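Local coordinates for pirin family protein (Acinetobacter baumannii, PDB 6D0P) that probably oxidises quercetin as a metal-dependent 2,3-dioxygenase of the pirin family, holding manganese in its N-terminal cupin domain in this crystal, at residues Glu110-Glu115 with Gly121-Val126. Residues are numbered along the deposited sequence; the frame is centred on the assembly and turned at random. Where two conformers were deposited one is given.
With MN (manganese (II) ion), chain G.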
loop_
_atom_site.group_PDB
_atom_site.type_symbol
_atom_site.label_atom_id
_atom_site.label_comp_id
_atom_site.label_asym_id
_atom_site.label_seq_id
_atom_site.Cartn_x
_atom_site.Cartn_y
_atom_site.Cartn_z
ATOM N N GLU A 110 4.840 4.447 -14.510
ATOM C CA GLU A 110 5.405 3.403 -13.649
ATOM C C GLU A 110 5.616 2.164 -14.525
ATOM O O GLU A 110 4.678 1.644 -15.120
ATOM C CB GLU A 110 4.478 3.083 -12.461
ATOM C CG GLU A 110 4.213 4.262 -11.532
ATOM C CD GLU A 110 3.058 4.125 -10.534
ATOM O OE1 GLU A 110 1.873 4.436 -10.897
ATOM O OE2 GLU A 110 3.346 3.759 -9.376
ATOM N N PHE A 111 6.812 1.615 -14.490
ATOM C CA PHE A 111 7.086 0.477 -15.345
ATOM C C PHE A 111 8.246 -0.325 -14.769
ATOM O O PHE A 111 8.991 0.162 -13.894
ATOM C CB PHE A 111 7.413 0.988 -16.743
ATOM C CG PHE A 111 8.443 2.084 -16.729
ATOM C CD1 PHE A 111 8.067 3.411 -16.607
ATOM C CD2 PHE A 111 9.789 1.788 -16.813
ATOM C CE1 PHE A 111 9.023 4.411 -16.572
ATOM C CE2 PHE A 111 10.741 2.793 -16.804
ATOM C CZ PHE A 111 10.355 4.102 -16.679
ATOM N N HIS A 112 8.425 -1.520 -15.304
ATOM C CA HIS A 112 9.472 -2.371 -14.801
ATOM C C HIS A 112 10.817 -1.667 -15.044
ATOM O O HIS A 112 11.018 -1.034 -16.093
ATOM C CB HIS A 112 9.471 -3.740 -15.482
ATOM C CG HIS A 112 8.224 -4.544 -15.295
ATOM N ND1 HIS A 112 7.978 -5.679 -16.046
ATOM C CD2 HIS A 112 7.140 -4.363 -14.508
ATOM C CE1 HIS A 112 6.792 -6.167 -15.722
ATOM N NE2 HIS A 112 6.260 -5.379 -14.771
ATOM N N SER A 113 11.731 -1.751 -14.107
ATOM C CA SER A 113 13.031 -1.128 -14.299
ATOM C C SER A 113 13.730 -1.739 -15.517
ATOM O O SER A 113 13.488 -2.892 -15.854
ATOM C CB SER A 113 13.887 -1.299 -13.095
ATOM O OG SER A 113 14.480 -2.581 -13.073
ATOM N N PRO A 114 14.620 -0.983 -16.156
ATOM C CA PRO A 114 15.369 -1.522 -17.306
ATOM C C PRO A 114 16.143 -2.798 -16.941
ATOM O O PRO A 114 16.214 -3.718 -17.743
ATOM C CB PRO A 114 16.355 -0.409 -17.678
ATOM C CG PRO A 114 15.660 0.860 -17.244
ATOM C CD PRO A 114 14.771 0.480 -16.071
ATOM N N GLU A 115 16.712 -2.833 -15.735
ATOM C CA GLU A 115 17.477 -3.984 -15.273
ATOM C C GLU A 115 16.559 -5.213 -15.142
ATOM O O GLU A 115 16.914 -6.319 -15.562
ATOM C CB GLU A 115 18.144 -3.635 -13.942
ATOM C CG GLU A 115 18.784 -4.822 -13.236
ATOM C CD GLU A 115 20.208 -5.126 -13.670
ATOM O OE1 GLU A 115 20.766 -4.352 -14.480
ATOM O OE2 GLU A 115 20.763 -6.134 -13.190
ATOM N N GLY A 121 12.053 -12.590 -14.875
ATOM C CA GLY A 121 11.872 -13.303 -13.610
ATOM C C GLY A 121 10.543 -12.940 -12.949
ATOM O O GLY A 121 9.693 -12.321 -13.584
ATOM N N LEU A 122 10.376 -13.314 -11.678
ATOM C CA LEU A 122 9.126 -13.074 -10.972
ATOM C C LEU A 122 9.059 -11.613 -10.528
ATOM O O LEU A 122 10.031 -11.027 -10.064
ATOM C CB LEU A 122 9.006 -13.994 -9.750
ATOM C CG LEU A 122 8.917 -15.492 -10.037
ATOM C CD1 LEU A 122 8.996 -16.299 -8.749
ATOM C CD2 LEU A 122 7.646 -15.820 -10.803
ATOM N N PHE A 123 7.873 -11.069 -10.660
ATOM C CA PHE A 123 7.569 -9.726 -10.266
ATOM C C PHE A 123 6.531 -9.813 -9.150
ATOM O O PHE A 123 5.538 -10.515 -9.303
ATOM C CB PHE A 123 7.028 -8.943 -11.464
ATOM C CG PHE A 123 6.719 -7.497 -11.187
ATOM C CD1 PHE A 123 7.733 -6.549 -11.155
ATOM C CD2 PHE A 123 5.418 -7.079 -10.979
ATOM C CE1 PHE A 123 7.457 -5.212 -10.925
ATOM C CE2 PHE A 123 5.139 -5.741 -10.750
ATOM C CZ PHE A 123 6.157 -4.809 -10.717
ATOM N N GLU A 124 6.749 -9.114 -8.049
ATOM C CA GLU A 124 5.802 -9.137 -6.944
ATOM C C GLU A 124 5.873 -7.781 -6.253
ATOM O O GLU A 124 6.966 -7.325 -5.914
ATOM C CB GLU A 124 6.132 -10.274 -5.968
ATOM C CG GLU A 124 5.149 -10.380 -4.797
ATOM C CD GLU A 124 5.542 -11.393 -3.727
ATOM O OE1 GLU A 124 6.747 -11.776 -3.696
ATOM O OE2 GLU A 124 4.644 -11.782 -2.909
HETATM N N MSE A 125 4.724 -7.139 -6.069
HETATM C CA MSE A 125 4.693 -5.836 -5.416
HETATM C C MSE A 125 3.345 -5.559 -4.845
HETATM O O MSE A 125 2.396 -6.264 -5.134
HETATM C CB MSE A 125 5.110 -4.711 -6.385
HETATM C CG MSE A 125 4.125 -4.421 -7.503
HETATM SE SE MSE A 125 4.274 -2.540 -8.145
HETATM C CE MSE A 125 2.464 -2.089 -7.535
ATOM N N VAL A 126 3.287 -4.546 -3.990
ATOM C CA VAL A 126 2.039 -4.023 -3.432
ATOM C C VAL A 126 1.994 -2.516 -3.715
ATOM O O VAL A 126 3.050 -1.813 -3.593
ATOM C CB VAL A 126 1.919 -4.279 -1.914
ATOM C CG1 VAL A 126 0.921 -3.332 -1.253
ATOM C CG2 VAL A 126 1.540 -5.725 -1.635
HETATM MN MN MN G . 0.418 6.006 -10.326
HETATM O O HOH W 1 1.440 5.454 -8.152
HETATM O O HOH W 2 -0.880 4.301 -9.729
#
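H112 lays the NE2–CD2 side of its imidazole over one face of the F123 phenyl ring, and this single aromatic pair carries the whole contact. The closest approach is H112 CD2 to F123 CE1, 3.7 Å; H112 NE2 sits over the middle of the ring, 3.9 Å above its plane. With the planes inclined at 34° and the centroids 4.5 Å apart, the two rings meet obliquely. F123 gets there by holding CG anti to its backbone N (chi1 -178°), which sends the phenyl up from its strand toward H112. The imidazole is fixed from further out: NE2 is hydrogen-bonded to G22 O, which limits how the ring can turn above the phenyl. Around the pair, F123 also packs on F52 and V80, and both aromatic rings are buried. Two residues back along the strand of H112, E110 reaches the manganese with OE1 at 2.2 Å, completing a set of protein ligands with H64, H66 and H108. Its other oxygen, OE2, accepts from Q127 NE2 and, weakly, from a metal-bound water, so the carboxylate is held at both ends. Just beyond H112, S113 caps the short helix 114-119 through OG to F116 N, and that helix leads over to strand 121-131. The pair thus joins two β-sheets across the interior of a cupin β-barrel, on the same strand that carries E110 into the three-histidine, one-glutamate metal site characteristic of pirins.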